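Local coordinates for MUTM (fpg) protein (Thermus thermophilus, PDB 1EE8) that belongs to the MutM (Fpg) family and combines an N-terminal domain, an H2TH domain and a zinc finger in one chain, at residues A[5-10]-A[200-205]; A[11-16]-A[215-220]. All coordinates share one frame; numbering follows the deposited sequence.

Contact 1. Residues A[5-10]-A[200-205]; sequences EVETTR and EAVELG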
ATOM      1  N   GLU A   5      22.304   5.038  18.957  1.00 21.26           N
ATOM      2  CA  GLU A   5      21.757   6.166  18.205  1.00 20.96           C
ATOM      3  C   GLU A   5      20.292   5.928  17.822  1.00 21.15           C
ATOM      4  O   GLU A   5      19.463   6.838  17.906  1.00 20.87           O
ATOM      5  CB  GLU A   5      22.569   6.417  16.923  1.00 21.00           C
ATOM      6  CG  GLU A   5      24.004   6.883  17.167  1.00 22.69           C
ATOM      7  CD  GLU A   5      24.857   5.829  17.858  1.00 24.11           C
ATOM      8  OE1 GLU A   5      25.644   6.198  18.757  1.00 26.05           O
ATOM      9  OE2 GLU A   5      24.750   4.638  17.491  1.00 23.10           O
ATOM     10  N   VAL A   6      19.982   4.708  17.399  1.00 20.56           N
ATOM     11  CA  VAL A   6      18.622   4.378  16.995  1.00 21.54           C
ATOM     12  C   VAL A   6      17.686   4.427  18.195  1.00 21.66           C
ATOM     13  O   VAL A   6      16.566   4.926  18.094  1.00 21.47           O
ATOM     14  CB  VAL A   6      18.570   2.987  16.332  1.00 21.90           C
ATOM     15  CG1 VAL A   6      17.147   2.665  15.890  1.00 22.27           C
ATOM     16  CG2 VAL A   6      19.517   2.962  15.133  1.00 21.68           C
ATOM     17  N   GLU A   7      18.155   3.930  19.337  1.00 22.29           N
ATOM     18  CA  GLU A   7      17.346   3.940  20.551  1.00 22.52           C
ATOM     19  C   GLU A   7      17.091   5.380  20.970  1.00 23.19           C
ATOM     20  O   GLU A   7      15.986   5.730  21.382  1.00 23.36           O
ATOM     21  CB  GLU A   7      18.062   3.185  21.672  1.00 24.38           C
ATOM     22  CG  GLU A   7      17.275   3.075  22.980  1.00 24.67           C
ATOM     23  CD  GLU A   7      15.906   2.413  22.817  1.00 27.11           C
ATOM     24  OE1 GLU A   7      15.804   1.389  22.110  1.00 27.25           O
ATOM     25  OE2 GLU A   7      14.929   2.914  23.413  1.00 26.88           O
ATOM     26  N   THR A   8      18.113   6.223  20.862  1.00 22.90           N
ATOM     27  CA  THR A   8      17.948   7.623  21.220  1.00 22.79           C
ATOM     28  C   THR A   8      16.899   8.261  20.311  1.00 21.86           C
ATOM     29  O   THR A   8      16.112   9.091  20.747  1.00 21.69           O
ATOM     30  CB  THR A   8      19.274   8.397  21.101  1.00 21.69           C
ATOM     31  OG1 THR A   8      20.221   7.850  22.026  1.00 22.01           O
ATOM     32  CG2 THR A   8      19.066   9.870  21.421  1.00 23.43           C
ATOM     33  N   THR A   9      16.895   7.868  19.041  1.00 22.66           N
ATOM     34  CA  THR A   9      15.932   8.395  18.089  1.00 22.00           C
ATOM     35  C   THR A   9      14.527   7.951  18.510  1.00 22.19           C
ATOM     36  O   THR A   9      13.588   8.755  18.536  1.00 20.14           O
ATOM     37  CB  THR A   9      16.257   7.892  16.666  1.00 23.23           C
ATOM     38  OG1 THR A   9      17.515   8.448  16.247  1.00 22.43           O
ATOM     39  CG2 THR A   9      15.170   8.298  15.682  1.00 22.36           C
ATOM     40  N   ARG A  10      14.397   6.674  18.861  1.00 23.13           N
ATOM     41  CA  ARG A  10      13.119   6.123  19.298  1.00 24.13           C
ATOM     42  C   ARG A  10      12.592   6.912  20.490  1.00 24.61           C
ATOM     43  O   ARG A  10      11.470   7.406  20.470  1.00 25.95           O
ATOM     44  CB  ARG A  10      13.284   4.648  19.688  1.00 25.03           C
ATOM     45  CG  ARG A  10      12.116   4.065  20.476  1.00 24.69           C
ATOM     46  CD  ARG A  10      12.307   2.580  20.782  1.00 26.58           C
ATOM     47  NE  ARG A  10      11.211   2.049  21.596  1.00 26.58           N
ATOM     48  CZ  ARG A  10      11.166   2.103  22.924  1.00 28.28           C
ATOM     49  NH1 ARG A  10      12.165   2.652  23.609  1.00 26.69           N
ATOM     50  NH2 ARG A  10      10.101   1.641  23.569  1.00 28.89           N
ATOM     51  N   GLU A 200      25.532   2.765  28.521  1.00 26.97           N
ATOM     52  CA  GLU A 200      26.111   4.090  28.703  1.00 26.98           C
ATOM     53  C   GLU A 200      25.868   4.971  27.473  1.00 25.82           C
ATOM     54  O   GLU A 200      25.487   6.137  27.598  1.00 23.18           O
ATOM     55  CB  GLU A 200      27.617   3.979  28.979  1.00 29.78           C
ATOM     56  CG  GLU A 200      27.952   3.522  30.398  1.00 32.30           C
ATOM     57  CD  GLU A 200      29.437   3.279  30.612  1.00 35.33           C
ATOM     58  OE1 GLU A 200      30.257   4.021  30.025  1.00 36.67           O
ATOM     59  OE2 GLU A 200      29.783   2.352  31.381  1.00 36.91           O
ATOM     60  N   ALA A 201      26.081   4.405  26.287  1.00 25.14           N
ATOM     61  CA  ALA A 201      25.886   5.147  25.043  1.00 26.18           C
ATOM     62  C   ALA A 201      24.446   5.640  24.949  1.00 27.44           C
ATOM     63  O   ALA A 201      24.191   6.752  24.487  1.00 28.27           O
ATOM     64  CB  ALA A 201      26.217   4.262  23.852  1.00 26.75           C
ATOM     65  N   VAL A 202      23.507   4.809  25.385  1.00 28.81           N
ATOM     66  CA  VAL A 202      22.100   5.189  25.364  1.00 31.30           C
ATOM     67  C   VAL A 202      21.878   6.359  26.321  1.00 32.35           C
ATOM     68  O   VAL A 202      21.217   7.341  25.978  1.00 32.09           O
ATOM     69  CB  VAL A 202      21.199   4.010  25.785  1.00 31.58           C
ATOM     70  CG1 VAL A 202      19.767   4.490  25.992  1.00 32.92           C
ATOM     71  CG2 VAL A 202      21.243   2.922  24.722  1.00 31.53           C
ATOM     72  N   GLU A 203      22.444   6.255  27.518  1.00 33.96           N
ATOM     73  CA  GLU A 203      22.310   7.309  28.521  1.00 35.99           C
ATOM     74  C   GLU A 203      22.769   8.665  27.978  1.00 35.74           C
ATOM     75  O   GLU A 203      22.116   9.685  28.204  1.00 35.62           O
ATOM     76  CB  GLU A 203      23.130   6.953  29.765  1.00 39.06           C
ATOM     77  CG  GLU A 203      22.913   7.870  30.959  1.00 42.95           C
ATOM     78  CD  GLU A 203      23.915   7.612  32.078  1.00 45.73           C
ATOM     79  OE1 GLU A 203      24.082   6.439  32.475  1.00 47.17           O
ATOM     80  OE2 GLU A 203      24.537   8.584  32.566  1.00 48.13           O
ATOM     81  N   LEU A 204      23.890   8.669  27.255  1.00 34.93           N
ATOM     82  CA  LEU A 204      24.447   9.897  26.690  1.00 33.48           C
ATOM     83  C   LEU A 204      23.898  10.279  25.317  1.00 32.68           C
ATOM     84  O   LEU A 204      24.414  11.191  24.669  1.00 32.07           O
ATOM     85  CB  LEU A 204      25.978   9.802  26.627  1.00 33.58           C
ATOM     86  CG  LEU A 204      26.739  10.117  27.922  1.00 34.98           C
ATOM     87  CD1 LEU A 204      26.266   9.215  29.049  1.00 35.06           C
ATOM     88  CD2 LEU A 204      28.226   9.947  27.691  1.00 34.51           C
ATOM     89  N   GLY A 205      22.861   9.579  24.869  1.00 32.18           N
ATOM     90  CA  GLY A 205      22.251   9.900  23.587  1.00 30.90           C
ATOM     91  C   GLY A 205      22.990   9.549  22.307  1.00 30.74           C
ATOM     92  O   GLY A 205      22.857  10.255  21.302  1.00 30.03           O
TER
HETATM   93  O   HOH W   1      18.730   7.445  24.379  1.00 34.54           O
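Thr8 faces Gly205, and their CA atoms are 5.4 Å apart. This is the nearest pair of CA atoms between residues 5-10 and 200-205; Gly205 lies just past the end of helix 184-203. Helix 3-17 falls in the Fpg N-terminal domain range and helix 184-203 in the H2TH range, so the contact joins these two parts. Thr8 CB points toward the other segment and lies 4.0 Å from Gly205 O. From CB the side chain forks. The methyl CG2 stands anti to the backbone N and lies alongside the glycine, 3.8 Å from Gly205 O. The hydroxyl OG1 ends 3.3 Å from Gly205 C. It makes no direct bond there. OG1 is hydrogen-bonded to Pro4 O, one turn back in its own helix, and accepts a bond from a water at 2.8 Å. The same water donates to Val202 O, 3.0 Å away, and so bridges the two helices.

Gly205 has positive phi (73°) and is the C-prime residue of a Schellman motif closing helix 184-203. Its N bonds to Val202 O, so that carbonyl accepts from both Gly205 and the water. One residue before Thr8, Glu7 CG crosses Val202 CG1 at 4.2 Å. Beyond CG the Glu7 chain bends away, and its carboxylate forms salt bridges with Arg10, Arg11 and Arg49. The threonine hydroxyl and the helix-end carbonyl are thus both satisfied without bonding to each other.

Contact 2. Residues A[11-16]-A[215-220]; sequences RRLRPL and RQPDGL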
ATOM      1  N   ARG A  11      13.412   7.036  21.527  1.00 25.10           N
ATOM      2  CA  ARG A  11      13.018   7.767  22.728  1.00 25.47           C
ATOM      3  C   ARG A  11      12.692   9.231  22.464  1.00 25.59           C
ATOM      4  O   ARG A  11      11.757   9.770  23.048  1.00 26.71           O
ATOM      5  CB  ARG A  11      14.112   7.651  23.793  1.00 25.48           C
ATOM      6  CG  ARG A  11      14.344   6.205  24.222  1.00 27.55           C
ATOM      7  CD  ARG A  11      15.426   6.059  25.276  1.00 27.98           C
ATOM      8  NE  ARG A  11      15.551   4.657  25.669  1.00 30.01           N
ATOM      9  CZ  ARG A  11      16.192   4.232  26.753  1.00 29.41           C
ATOM     10  NH1 ARG A  11      16.778   5.099  27.564  1.00 29.15           N
ATOM     11  NH2 ARG A  11      16.238   2.938  27.023  1.00 28.03           N
ATOM     12  N   ARG A  12      13.441   9.878  21.578  1.00 25.37           N
ATOM     13  CA  ARG A  12      13.178  11.281  21.279  1.00 25.18           C
ATOM     14  C   ARG A  12      11.891  11.480  20.485  1.00 24.50           C
ATOM     15  O   ARG A  12      11.146  12.427  20.723  1.00 23.36           O
ATOM     16  CB  ARG A  12      14.341  11.898  20.504  1.00 26.48           C
ATOM     17  CG  ARG A  12      15.634  11.973  21.288  1.00 30.47           C
ATOM     18  CD  ARG A  12      15.482  12.851  22.523  1.00 32.82           C
ATOM     19  NE  ARG A  12      16.755  13.017  23.214  1.00 36.59           N
ATOM     20  CZ  ARG A  12      16.957  13.861  24.220  1.00 38.38           C
ATOM     21  NH1 ARG A  12      15.962  14.622  24.659  1.00 38.98           N
ATOM     22  NH2 ARG A  12      18.158  13.952  24.782  1.00 39.07           N
ATOM     23  N   LEU A  13      11.629  10.583  19.544  1.00 23.70           N
ATOM     24  CA  LEU A  13      10.436  10.702  18.720  1.00 24.41           C
ATOM     25  C   LEU A  13       9.125  10.288  19.380  1.00 24.22           C
ATOM     26  O   LEU A  13       8.093  10.894  19.116  1.00 24.36           O
ATOM     27  CB  LEU A  13      10.603   9.904  17.417  1.00 22.54           C
ATOM     28  CG  LEU A  13      11.659  10.340  16.403  1.00 22.18           C
ATOM     29  CD1 LEU A  13      11.580   9.428  15.182  1.00 22.59           C
ATOM     30  CD2 LEU A  13      11.445  11.788  15.998  1.00 21.04           C
ATOM     31  N   ARG A  14       9.150   9.268  20.233  1.00 25.20           N
ATOM     32  CA  ARG A  14       7.909   8.800  20.846  1.00 27.58           C
ATOM     33  C   ARG A  14       7.020   9.869  21.467  1.00 28.81           C
ATOM     34  O   ARG A  14       5.816   9.887  21.216  1.00 29.91           O
ATOM     35  CB  ARG A  14       8.182   7.682  21.858  1.00 27.96           C
ATOM     36  CG  ARG A  14       8.583   6.368  21.197  1.00 29.91           C
ATOM     37  CD  ARG A  14       8.139   5.162  22.013  1.00 31.87           C
ATOM     38  NE  ARG A  14       8.635   5.225  23.379  1.00 34.38           N
ATOM     39  CZ  ARG A  14       8.218   4.443  24.369  1.00 33.49           C
ATOM     40  NH1 ARG A  14       7.281   3.523  24.156  1.00 32.43           N
ATOM     41  NH2 ARG A  14       8.748   4.584  25.573  1.00 33.37           N
ATOM     42  N   PRO A  15       7.588  10.782  22.271  1.00 30.26           N
ATOM     43  CA  PRO A  15       6.768  11.832  22.890  1.00 30.16           C
ATOM     44  C   PRO A  15       6.216  12.808  21.850  1.00 30.88           C
ATOM     45  O   PRO A  15       5.291  13.573  22.131  1.00 31.32           O
ATOM     46  CB  PRO A  15       7.745  12.540  23.831  1.00 30.82           C
ATOM     47  CG  PRO A  15       8.854  11.544  24.041  1.00 30.97           C
ATOM     48  CD  PRO A  15       8.991  10.891  22.700  1.00 30.80           C
ATOM     49  N   LEU A  16       6.793  12.779  20.653  1.00 29.61           N
ATOM     50  CA  LEU A  16       6.383  13.683  19.586  1.00 29.82           C
ATOM     51  C   LEU A  16       5.422  13.103  18.555  1.00 28.70           C
ATOM     52  O   LEU A  16       4.714  13.852  17.887  1.00 29.52           O
ATOM     53  CB  LEU A  16       7.621  14.206  18.844  1.00 30.29           C
ATOM     54  CG  LEU A  16       8.711  14.911  19.651  1.00 30.74           C
ATOM     55  CD1 LEU A  16       9.901  15.231  18.740  1.00 30.75           C
ATOM     56  CD2 LEU A  16       8.141  16.181  20.273  1.00 31.57           C
ATOM     57  N   ARG A 215      23.042  13.091  14.584  1.00 31.04           N
ATOM     58  CA  ARG A 215      22.467  14.130  15.428  1.00 29.60           C
ATOM     59  C   ARG A 215      21.077  13.671  15.838  1.00 28.19           C
ATOM     60  O   ARG A 215      20.394  12.992  15.074  1.00 26.26           O
ATOM     61  CB  ARG A 215      22.353  15.459  14.673  1.00 31.02           C
ATOM     62  CG  ARG A 215      23.680  16.141  14.417  1.00 34.80           C
ATOM     63  CD  ARG A 215      23.482  17.507  13.784  1.00 39.24           C
ATOM     64  NE  ARG A 215      24.722  18.285  13.765  1.00 42.57           N
ATOM     65  CZ  ARG A 215      25.433  18.592  14.848  1.00 43.69           C
ATOM     66  NH1 ARG A 215      25.034  18.189  16.048  1.00 44.43           N
ATOM     67  NH2 ARG A 215      26.540  19.313  14.732  1.00 44.93           N
ATOM     68  N   GLN A 216      20.670  14.021  17.052  1.00 27.39           N
ATOM     69  CA  GLN A 216      19.346  13.657  17.539  1.00 26.98           C
ATOM     70  C   GLN A 216      18.330  14.414  16.679  1.00 25.83           C
ATOM     71  O   GLN A 216      18.704  15.315  15.930  1.00 24.43           O
ATOM     72  CB  GLN A 216      19.230  14.032  19.017  1.00 28.56           C
ATOM     73  CG  GLN A 216      20.181  13.227  19.901  1.00 30.94           C
ATOM     74  CD  GLN A 216      20.154  13.661  21.361  1.00 32.82           C
ATOM     75  OE1 GLN A 216      19.087  13.861  21.944  1.00 33.29           O
ATOM     76  NE2 GLN A 216      21.332  13.788  21.961  1.00 32.42           N
ATOM     77  N   PRO A 217      17.037  14.058  16.764  1.00 25.37           N
ATOM     78  CA  PRO A 217      16.026  14.748  15.950  1.00 27.09           C
ATOM     79  C   PRO A 217      16.048  16.276  15.956  1.00 28.48           C
ATOM     80  O   PRO A 217      15.985  16.900  14.889  1.00 27.06           O
ATOM     81  CB  PRO A 217      14.714  14.180  16.486  1.00 26.14           C
ATOM     82  CG  PRO A 217      15.103  12.769  16.815  1.00 26.08           C
ATOM     83  CD  PRO A 217      16.418  12.972  17.542  1.00 24.75           C
ATOM     84  N   ASP A 218      16.140  16.877  17.142  1.00 30.05           N
ATOM     85  CA  ASP A 218      16.159  18.332  17.245  1.00 32.27           C
ATOM     86  C   ASP A 218      17.443  18.967  16.716  1.00 33.23           C
ATOM     87  O   ASP A 218      17.503  20.182  16.519  1.00 34.17           O
ATOM     88  CB  ASP A 218      15.921  18.779  18.694  1.00 34.05           C
ATOM     89  CG  ASP A 218      16.979  18.264  19.651  1.00 35.94           C
ATOM     90  OD1 ASP A 218      18.180  18.363  19.323  1.00 36.28           O
ATOM     91  OD2 ASP A 218      16.609  17.772  20.739  1.00 38.17           O
ATOM     92  N   GLY A 219      18.466  18.155  16.481  1.00 33.26           N
ATOM     93  CA  GLY A 219      19.711  18.690  15.958  1.00 34.04           C
ATOM     94  C   GLY A 219      20.880  18.654  16.923  1.00 34.71           C
ATOM     95  O   GLY A 219      22.027  18.818  16.510  1.00 34.92           O
ATOM     96  N   LEU A 220      20.601  18.448  18.205  1.00 35.42           N
ATOM     97  CA  LEU A 220      21.654  18.387  19.211  1.00 37.47           C
ATOM     98  C   LEU A 220      22.479  17.108  19.033  1.00 37.35           C
ATOM     99  O   LEU A 220      21.937  16.032  18.755  1.00 36.78           O
ATOM    100  CB  LEU A 220      21.048  18.427  20.618  1.00 38.83           C
ATOM    101  CG  LEU A 220      20.184  19.652  20.955  1.00 41.13           C
ATOM    102  CD1 LEU A 220      19.636  19.505  22.370  1.00 41.32           C
ATOM    103  CD2 LEU A 220      20.999  20.937  20.829  1.00 41.55           C
TER
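Arg12 lays its guanidinium obliquely against the amide oxygen of Gln216, so that one oxygen sits close to three of its atoms. Gln216 OE1 is 2.8 Å from Arg12 NE and 3.0 Å from Arg12 NH2. Arg12 CZ is only slightly farther from it. The guanidinium and amide planes are turned 29° against each other. The Arg12 chain bends about its CB-CG bond (chi2 -62°), which swings its outer half over to the glutamine. The Gln216 chain is extended beyond CG and meets it obliquely. Its other amide atom, NE2, makes a weak hydrogen bond to Pro221 O.

The aliphatic part of Arg12 packs on the proline ring. Arg12 CB is 3.8 Å from Pro217 CD, and the two side chains cross at about a right angle. Leu13 adds a second apolar touch, with its CD2 3.9 Å from Pro217 CG.

The contact joins helix 3-17 of the N-terminal domain to the loop that runs from helix 184-203 towards the zinc-finger strand 246-249. In that loop Gln216 to Gly219 form a type I beta turn, closed by Gly219 N bonding to Gln216 O at 2.9 Å. Pro217 occupies the second position of the turn, and its ring faces the helix. Gly219 has a positive phi (111°), at which a CB would press on the preceding carbonyl oxygen. A further backbone bond, Gln216 N to Leu220 O at 2.9 Å, ties the first residue of the turn to the residue just after it. Pro217 also shares a backbone hydrogen bond with Leu76, and its ring touches that residue. On the helix side the regular bonding is broken at Pro15 and Leu16, where the helix kinks. Leu16 N reaches Leu13 O at 2.8 Å instead.

Both contacts use helix 3-17: contact 1 takes residues 5-10 and contact 2 takes 11-16, the next turns of the same helix. Their centres are 10 Å apart. Along the chain the order is 5-10, 11-16, 200-205, 215-220, so the segments alternate. Contact 1 is nearer the chain centre, and the centre of contact 2 lies about 16 Å from the centre of the chain. The two also touch directly: Val202 CG1 packs on Arg11 NH1 at 3.4 Å, and Thr8 CG2 on Gln216 CG at 3.9 Å. One N-terminal helix thus meets both the end of the last H2TH-region helix and the loop following it, tying together parts of the chain some 190 residues apart.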